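Side-chain contacts in probable oxidoreductase protein (Rhizobium etli, PDB 4FB5), which probably works as a nucleotide-dependent oxidoreductase of the GFO/IDH/MocA family, although its substrate is not established: residues Phe106-Ala111 against Glu135-Thr140; Glu304-Glu309 against Ser313-Arg318. All coordinates share one frame; numbering follows the deposited sequence.

Contact 1: residues Phe106-Ala111 against Glu135-Thr140; sequences FHAEMA and ERMLAT
Ala108 sits across from Met137, their CA atoms 6.2 Å apart, where the short helical segments 107-111 and 135-140 run almost parallel, 15° between their directions and 9.8 Å between their axes at closest approach. Nearly everything that crosses the gap belongs to Met137, a selenomethionine in this model. Its CG lies anti to the carbonyl carbon (chi1 -63°), the chain stays straight through chi2, and a bend at chi3 (65°) then turns the end methyl along the neighbouring helix. SE therefore rests against Ala108, 3.8 Å from Ala108 CB and also close to its CA, while Met137 CE reaches one turn further on and meets Ala111 CB at 3.7 Å. His107 gives only backbone and CB to this methyl; its imidazole leads off the other way, making a weak hydrogen bond from NE2 to Thr102 O.

Both helices belong to the Rossmann-type domain, which in this family binds a nicotinamide nucleotide and probably does so here. They are the helices 107-116 and 131-143 that precede and follow strand 120-123 of its parallel sheet, and Ala111 also packs on Val121 of that strand. Two alanines on one helix leave a shallow surface, which the long chain of Met137 covers. No hydrogen bond crosses between the segments. On the second helix Thr140 OG1 turns back to Arg136 O, 3.1 Å away, and approaches from the face of the carbonyl opposite to Thr140 N, so two donors grip that oxygen within the helix. Outside the segments, Met137 touches Phe367 of helix 367-385 as well as Met127 and Ile112.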
ATOM      1  N   PHE A 106      16.850   4.317  37.381  1.00 64.22           N
ATOM      2  CA  PHE A 106      17.818   3.407  37.950  1.00 64.36           C
ATOM      3  C   PHE A 106      19.053   3.251  37.099  1.00 64.50           C
ATOM      4  O   PHE A 106      20.108   2.901  37.636  1.00 64.60           O
ATOM      5  CB  PHE A 106      17.174   2.045  38.171  1.00 64.44           C
ATOM      6  CG  PHE A 106      16.045   2.068  39.165  1.00 65.89           C
ATOM      7  CD1 PHE A 106      16.309   2.086  40.548  1.00 67.23           C
ATOM      8  CD2 PHE A 106      14.721   2.076  38.735  1.00 66.59           C
ATOM      9  CE1 PHE A 106      15.265   2.115  41.490  1.00 67.45           C
ATOM     10  CE2 PHE A 106      13.654   2.097  39.667  1.00 68.39           C
ATOM     11  CZ  PHE A 106      13.928   2.118  41.049  1.00 68.44           C
ATOM     12  N   HIS A 107      18.941   3.514  35.789  1.00 64.48           N
ATOM     13  CA  HIS A 107      20.071   3.285  34.865  1.00 64.70           C
ATOM     14  C   HIS A 107      21.405   3.822  35.394  1.00 64.50           C
ATOM     15  O   HIS A 107      22.340   3.049  35.594  1.00 64.30           O
ATOM     16  CB  HIS A 107      19.809   3.839  33.462  1.00 64.87           C
ATOM     17  CG  HIS A 107      18.688   3.166  32.746  1.00 65.38           C
ATOM     18  ND1 HIS A 107      17.839   3.843  31.901  1.00 65.88           N
ATOM     19  CD2 HIS A 107      18.258   1.883  32.767  1.00 65.65           C
ATOM     20  CE1 HIS A 107      16.942   3.005  31.418  1.00 66.18           C
ATOM     21  NE2 HIS A 107      17.172   1.808  31.930  1.00 66.26           N
ATOM     22  N   ALA A 108      21.481   5.128  35.632  1.00 64.73           N
ATOM     23  CA  ALA A 108      22.721   5.744  36.116  1.00 65.62           C
ATOM     24  C   ALA A 108      23.389   4.934  37.220  1.00 66.53           C
ATOM     25  O   ALA A 108      24.540   4.498  37.069  1.00 66.44           O
ATOM     26  CB  ALA A 108      22.473   7.162  36.590  1.00 65.42           C
ATOM     27  N   GLU A 109      22.636   4.708  38.301  1.00 67.48           N
ATOM     28  CA  GLU A 109      23.118   4.062  39.520  1.00 68.31           C
ATOM     29  C   GLU A 109      23.728   2.705  39.213  1.00 67.85           C
ATOM     30  O   GLU A 109      24.820   2.353  39.661  1.00 67.78           O
ATOM     31  CB  GLU A 109      21.927   3.881  40.449  1.00 68.97           C
ATOM     32  CG  GLU A 109      22.127   4.318  41.905  1.00 72.51           C
ATOM     33  CD  GLU A 109      20.884   4.003  42.769  1.00 77.41           C
ATOM     34  OE1 GLU A 109      19.782   3.829  42.177  1.00 77.07           O
ATOM     35  OE2 GLU A 109      21.013   3.925  44.024  1.00 78.55           O
HETATM   36  N   MSE A 110      23.021   1.960  38.396  1.00 67.91           N
HETATM   37  CA  MSE A 110      23.360   0.593  38.182  1.00 68.59           C
HETATM   38  C   MSE A 110      24.492   0.463  37.198  1.00 67.66           C
HETATM   39  O   MSE A 110      25.478  -0.223  37.457  1.00 68.02           O
HETATM   40  CB  MSE A 110      22.126  -0.154  37.722  1.00 69.57           C
HETATM   41  CG  MSE A 110      20.941   0.024  38.674  1.00 74.07           C
HETATM   42 SE   MSE A 110      19.518  -1.247  38.261  1.00 87.78          SE
HETATM   43  CE  MSE A 110      18.267  -0.913  39.732  1.00 83.70           C
ATOM     44  N   ALA A 111      24.371   1.144  36.073  1.00 66.47           N
ATOM     45  CA  ALA A 111      25.385   1.052  35.041  1.00 65.17           C
ATOM     46  C   ALA A 111      26.763   1.445  35.594  1.00 64.44           C
ATOM     47  O   ALA A 111      27.786   0.842  35.249  1.00 64.12           O
ATOM     48  CB  ALA A 111      25.000   1.930  33.882  1.00 64.71           C
ATOM     49  N   GLU A 135      26.452  12.484  31.901  1.00 56.56           N
ATOM     50  CA  GLU A 135      27.868  12.875  31.920  1.00 57.57           C
ATOM     51  C   GLU A 135      28.652  11.940  32.818  1.00 57.26           C
ATOM     52  O   GLU A 135      29.590  11.293  32.363  1.00 57.55           O
ATOM     53  CB  GLU A 135      28.045  14.327  32.366  1.00 57.79           C
ATOM     54  CG  GLU A 135      27.465  15.316  31.412  1.00 60.19           C
ATOM     55  CD  GLU A 135      27.819  16.737  31.771  1.00 65.39           C
ATOM     56  OE1 GLU A 135      27.194  17.286  32.706  1.00 66.79           O
ATOM     57  OE2 GLU A 135      28.706  17.323  31.102  1.00 66.95           O
ATOM     58  N   ARG A 136      28.210  11.822  34.070  1.00 57.62           N
ATOM     59  CA  ARG A 136      28.808  10.907  35.041  1.00 57.79           C
ATOM     60  C   ARG A 136      28.887   9.499  34.528  1.00 57.35           C
ATOM     61  O   ARG A 136      29.878   8.811  34.760  1.00 57.17           O
ATOM     62  CB  ARG A 136      28.014  10.913  36.342  1.00 58.34           C
ATOM     63  CG  ARG A 136      28.899  11.113  37.581  1.00 60.56           C
ATOM     64  CD  ARG A 136      28.108  11.230  38.863  1.00 62.71           C
ATOM     65  NE  ARG A 136      27.107  12.294  38.768  1.00 64.14           N
ATOM     66  CZ  ARG A 136      25.813  12.114  39.047  1.00 65.78           C
ATOM     67  NH1 ARG A 136      25.365  10.917  39.448  1.00 65.50           N
ATOM     68  NH2 ARG A 136      24.967  13.130  38.922  1.00 65.39           N
HETATM   69  N   MSE A 137      27.861   9.060  33.810  1.00 57.30           N
HETATM   70  CA  MSE A 137      27.877   7.679  33.354  1.00 57.85           C
HETATM   71  C   MSE A 137      29.011   7.490  32.353  1.00 56.68           C
HETATM   72  O   MSE A 137      29.732   6.477  32.372  1.00 55.81           O
HETATM   73  CB  MSE A 137      26.538   7.271  32.770  1.00 58.67           C
HETATM   74  CG  MSE A 137      25.373   7.308  33.771  1.00 63.89           C
HETATM   75 SE   MSE A 137      23.560   6.978  32.969  1.00 76.23          SE
HETATM   76  CE  MSE A 137      23.887   5.133  32.412  1.00 69.57           C
ATOM     77  N   LEU A 138      29.184   8.498  31.500  1.00 55.63           N
ATOM     78  CA  LEU A 138      30.205   8.436  30.473  1.00 54.73           C
ATOM     79  C   LEU A 138      31.621   8.517  31.080  1.00 55.17           C
ATOM     80  O   LEU A 138      32.495   7.669  30.803  1.00 53.52           O
ATOM     81  CB  LEU A 138      29.977   9.545  29.465  1.00 53.65           C
ATOM     82  CG  LEU A 138      31.076   9.556  28.412  1.00 51.87           C
ATOM     83  CD1 LEU A 138      31.145   8.218  27.587  1.00 46.99           C
ATOM     84  CD2 LEU A 138      30.929  10.823  27.565  1.00 48.46           C
ATOM     85  N   ALA A 139      31.811   9.545  31.915  1.00 56.08           N
ATOM     86  CA  ALA A 139      33.044   9.734  32.659  1.00 56.78           C
ATOM     87  C   ALA A 139      33.425   8.387  33.221  1.00 57.39           C
ATOM     88  O   ALA A 139      34.512   7.872  32.887  1.00 58.26           O
ATOM     89  CB  ALA A 139      32.876  10.766  33.752  1.00 57.12           C
ATOM     90  N   THR A 140      32.525   7.765  33.990  1.00 57.08           N
ATOM     91  CA  THR A 140      32.830   6.430  34.466  1.00 57.07           C
ATOM     92  C   THR A 140      33.329   5.601  33.303  1.00 58.68           C
ATOM     93  O   THR A 140      34.513   5.299  33.254  1.00 60.07           O
ATOM     94  CB  THR A 140      31.673   5.710  35.110  1.00 56.57           C
ATOM     95  OG1 THR A 140      31.188   6.466  36.223  1.00 55.97           O
ATOM     96  CG2 THR A 140      32.119   4.349  35.574  1.00 53.87           C
TER

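Contact 2: residues Glu304-Glu309 against Ser313-Arg318; sequences ELYQAE and SEQGFR
Leu305 and Arg318 form an antiparallel hydrogen-bonded pair in the hairpin of strands 302-307 and 316-321: Leu305 N donates to Arg318 O at 2.9 Å, and Arg318 N returns a bond to Leu305 O at 2.7 Å. Glu304 CA and Phe317 CA add C-H...O contacts to the same two oxygens.

The aromatic contacts lie beside this pair. Tyr306 CB sits over one face of the Phe317 ring, 3.7 Å from its centroid, a CH-pi contact. Beyond it the Tyr306 ring turns its edge to that face, with planes 64° apart. With CG anti to the backbone N (chi1 -178°), Tyr306 carries its ring alongside Gly316, whose backbone lies close to CD1 and CE1. The Glu304 carboxylate comes up beside Phe317 CB.

Polar groups gather at the loop end of the hairpin. The Gln315 amide, set almost perpendicular to the tyrosine ring, gives NE2 to Tyr306 OH at 2.6 Å, and its OE1 receives a weak bond from Glu309 N, in the last residue of the inverse gamma turn centred on Ala308. One side chain thus reaches both the phenol and, more weakly, the backbone beyond the strand. Gln307 OE1 lies at the edge of the Arg318 guanidinium, in its plane, but the angle is too poor for a hydrogen bond.

Phe317 and Arg318 also pair with a strand of a second subunit, continuing the sheet across the interface. Tyr306 OH bonds to Lys279 NZ of a third subunit as well, so the phenol links hairpin to tetramer, and the nearby ammonium probably polarises its oxygen.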
ATOM      1  N   GLU A 304      11.649   1.530   0.148  1.00 27.47           N
ATOM      2  CA  GLU A 304      11.338   1.963  -1.182  1.00 29.41           C
ATOM      3  C   GLU A 304      12.443   2.899  -1.614  1.00 28.89           C
ATOM      4  O   GLU A 304      12.784   3.802  -0.863  1.00 29.68           O
ATOM      5  CB  GLU A 304      10.004   2.708  -1.205  1.00 29.53           C
ATOM      6  CG  GLU A 304       8.809   1.911  -0.849  1.00 34.57           C
ATOM      7  CD  GLU A 304       7.521   2.681  -1.138  1.00 44.99           C
ATOM      8  OE1 GLU A 304       7.220   2.955  -2.322  1.00 47.38           O
ATOM      9  OE2 GLU A 304       6.786   3.026  -0.176  1.00 51.00           O
ATOM     10  N   LEU A 305      12.986   2.676  -2.808  1.00 28.28           N
ATOM     11  CA  LEU A 305      14.135   3.417  -3.329  1.00 27.95           C
ATOM     12  C   LEU A 305      13.866   3.976  -4.709  1.00 27.62           C
ATOM     13  O   LEU A 305      13.493   3.234  -5.608  1.00 27.35           O
ATOM     14  CB  LEU A 305      15.364   2.490  -3.409  1.00 27.57           C
ATOM     15  CG  LEU A 305      16.545   3.000  -4.250  1.00 27.40           C
ATOM     16  CD1 LEU A 305      17.278   4.028  -3.498  1.00 26.61           C
ATOM     17  CD2 LEU A 305      17.513   1.906  -4.622  1.00 25.92           C
ATOM     18  N   TYR A 306      14.050   5.282  -4.875  1.00 27.95           N
ATOM     19  CA  TYR A 306      13.815   5.939  -6.176  1.00 28.51           C
ATOM     20  C   TYR A 306      15.092   6.453  -6.787  1.00 30.26           C
ATOM     21  O   TYR A 306      15.797   7.242  -6.144  1.00 29.43           O
ATOM     22  CB  TYR A 306      12.906   7.145  -6.044  1.00 27.19           C
ATOM     23  CG  TYR A 306      12.613   7.798  -7.367  1.00 25.52           C
ATOM     24  CD1 TYR A 306      11.392   7.593  -7.996  1.00 23.53           C
ATOM     25  CD2 TYR A 306      13.584   8.582  -8.029  1.00 24.00           C
ATOM     26  CE1 TYR A 306      11.090   8.182  -9.206  1.00 22.00           C
ATOM     27  CE2 TYR A 306      13.316   9.193  -9.232  1.00 23.74           C
ATOM     28  CZ  TYR A 306      12.059   8.994  -9.821  1.00 24.51           C
ATOM     29  OH  TYR A 306      11.764   9.582 -11.008  1.00 19.77           O
ATOM     30  N   GLN A 307      15.354   6.057  -8.036  1.00 32.19           N
ATOM     31  CA  GLN A 307      16.557   6.471  -8.712  1.00 34.13           C
ATOM     32  C   GLN A 307      16.326   7.256  -9.952  1.00 35.84           C
ATOM     33  O   GLN A 307      15.818   6.735 -10.887  1.00 37.03           O
ATOM     34  CB  GLN A 307      17.333   5.276  -9.083  1.00 33.72           C
ATOM     35  CG  GLN A 307      18.154   4.820  -7.956  1.00 36.59           C
ATOM     36  CD  GLN A 307      18.905   3.568  -8.316  1.00 40.47           C
ATOM     37  OE1 GLN A 307      18.366   2.475  -8.233  1.00 42.47           O
ATOM     38  NE2 GLN A 307      20.153   3.723  -8.732  1.00 43.18           N
ATOM     39  N   ALA A 308      16.751   8.510  -9.972  1.00 38.40           N
ATOM     40  CA  ALA A 308      16.660   9.350 -11.140  1.00 40.74           C
ATOM     41  C   ALA A 308      17.672   8.830 -12.154  1.00 42.84           C
ATOM     42  O   ALA A 308      18.740   9.409 -12.331  1.00 43.95           O
ATOM     43  CB  ALA A 308      16.981  10.786 -10.747  1.00 40.42           C
ATOM     44  N   GLU A 309      17.345   7.736 -12.817  1.00 44.63           N
ATOM     45  CA  GLU A 309      18.351   6.932 -13.501  1.00 47.29           C
ATOM     46  C   GLU A 309      17.576   6.022 -14.414  1.00 47.09           C
ATOM     47  O   GLU A 309      16.936   5.057 -13.946  1.00 47.92           O
ATOM     48  CB  GLU A 309      19.107   6.031 -12.490  1.00 48.40           C
ATOM     49  CG  GLU A 309      20.645   5.915 -12.686  1.00 55.13           C
ATOM     50  CD  GLU A 309      21.164   4.457 -12.667  1.00 62.44           C
ATOM     51  OE1 GLU A 309      21.348   3.868 -11.575  1.00 64.00           O
ATOM     52  OE2 GLU A 309      21.407   3.897 -13.772  1.00 67.49           O
ATOM     53  N   SER A 313       9.886   7.184 -18.530  1.00 43.39           N
ATOM     54  CA  SER A 313       8.575   6.554 -18.461  1.00 41.73           C
ATOM     55  C   SER A 313       8.568   5.275 -17.610  1.00 40.27           C
ATOM     56  O   SER A 313       7.543   4.611 -17.529  1.00 39.70           O
ATOM     57  CB  SER A 313       8.034   6.292 -19.850  1.00 41.66           C
ATOM     58  OG  SER A 313       8.916   5.407 -20.515  1.00 42.94           O
ATOM     59  N   GLU A 314       9.701   4.930 -16.991  1.00 38.51           N
ATOM     60  CA  GLU A 314       9.732   3.828 -16.031  1.00 38.00           C
ATOM     61  C   GLU A 314      10.430   4.241 -14.765  1.00 37.12           C
ATOM     62  O   GLU A 314      11.187   3.498 -14.167  1.00 38.28           O
ATOM     63  CB  GLU A 314      10.365   2.525 -16.570  1.00 38.21           C
ATOM     64  CG  GLU A 314       9.526   1.814 -17.617  1.00 40.11           C
ATOM     65  CD  GLU A 314       9.756   2.360 -19.029  1.00 45.61           C
ATOM     66  OE1 GLU A 314      10.930   2.439 -19.496  1.00 51.34           O
ATOM     67  OE2 GLU A 314       8.766   2.714 -19.676  1.00 45.29           O
ATOM     68  N   GLN A 315      10.165   5.428 -14.305  1.00 36.14           N
ATOM     69  CA  GLN A 315      10.726   5.729 -13.033  1.00 34.82           C
ATOM     70  C   GLN A 315       9.698   5.601 -11.918  1.00 32.74           C
ATOM     71  O   GLN A 315       8.479   5.766 -12.125  1.00 32.05           O
ATOM     72  CB  GLN A 315      11.439   7.084 -13.091  1.00 36.07           C
ATOM     73  CG  GLN A 315      12.837   6.879 -13.766  1.00 38.69           C
ATOM     74  CD  GLN A 315      13.803   8.050 -13.663  1.00 41.00           C
ATOM     75  OE1 GLN A 315      14.881   7.970 -14.239  1.00 46.59           O
ATOM     76  NE2 GLN A 315      13.445   9.124 -12.929  1.00 38.06           N
ATOM     77  N   GLY A 316      10.191   5.264 -10.743  1.00 30.03           N
ATOM     78  CA  GLY A 316       9.351   5.261  -9.617  1.00 28.63           C
ATOM     79  C   GLY A 316      10.070   4.526  -8.560  1.00 28.71           C
ATOM     80  O   GLY A 316      11.132   3.945  -8.779  1.00 28.10           O
ATOM     81  N   PHE A 317       9.468   4.537  -7.390  1.00 28.22           N
ATOM     82  CA  PHE A 317      10.083   3.927  -6.252  1.00 27.39           C
ATOM     83  C   PHE A 317      10.100   2.454  -6.380  1.00 27.56           C
ATOM     84  O   PHE A 317       9.086   1.873  -6.761  1.00 27.23           O
ATOM     85  CB  PHE A 317       9.225   4.273  -5.056  1.00 26.67           C
ATOM     86  CG  PHE A 317       9.572   5.568  -4.459  1.00 24.21           C
ATOM     87  CD1 PHE A 317      10.656   5.664  -3.611  1.00 15.93           C
ATOM     88  CD2 PHE A 317       8.844   6.713  -4.789  1.00 20.53           C
ATOM     89  CE1 PHE A 317      10.998   6.903  -3.038  1.00 15.92           C
ATOM     90  CE2 PHE A 317       9.171   7.919  -4.239  1.00 20.86           C
ATOM     91  CZ  PHE A 317      10.261   8.008  -3.312  1.00 19.86           C
ATOM     92  N   ARG A 318      11.191   1.821  -5.986  1.00 27.18           N
ATOM     93  CA  ARG A 318      11.139   0.387  -5.961  1.00 27.43           C
ATOM     94  C   ARG A 318      10.967  -0.139  -4.599  1.00 26.56           C
ATOM     95  O   ARG A 318      11.726   0.221  -3.704  1.00 26.15           O
ATOM     96  CB  ARG A 318      12.410  -0.208  -6.538  1.00 29.01           C
ATOM     97  CG  ARG A 318      12.211  -0.752  -7.911  1.00 34.39           C
ATOM     98  CD  ARG A 318      13.451  -1.487  -8.384  1.00 44.08           C
ATOM     99  NE  ARG A 318      14.566  -0.586  -8.196  1.00 48.84           N
ATOM    100  CZ  ARG A 318      15.677  -0.656  -8.878  1.00 49.59           C
ATOM    101  NH1 ARG A 318      15.791  -1.631  -9.781  1.00 51.09           N
ATOM    102  NH2 ARG A 318      16.638   0.240  -8.632  1.00 47.55           N
TER

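How the contacts relate
The two contacts lie on opposite sides of the chain's centre, with their own centres about 46 Å apart, and share no helix or strand. Contact 1 joins two helices of the Rossmann-type domain; it is buried, purely apolar between its segments, and touched by no other subunit. Contact 2 joins neighbouring strands at the edge of the chain's own mixed sheet, which the second subunit extends, and is only partly buried. Its chemistry is correspondingly mixed, with backbone pairing, aromatic contacts and side-chain amide bonds, and two other subunits meet it. One selenomethionine spans most of the first contact, whereas the second is shared among several side chains and the backbone near the loop end of the hairpin, where chain and assembly meet.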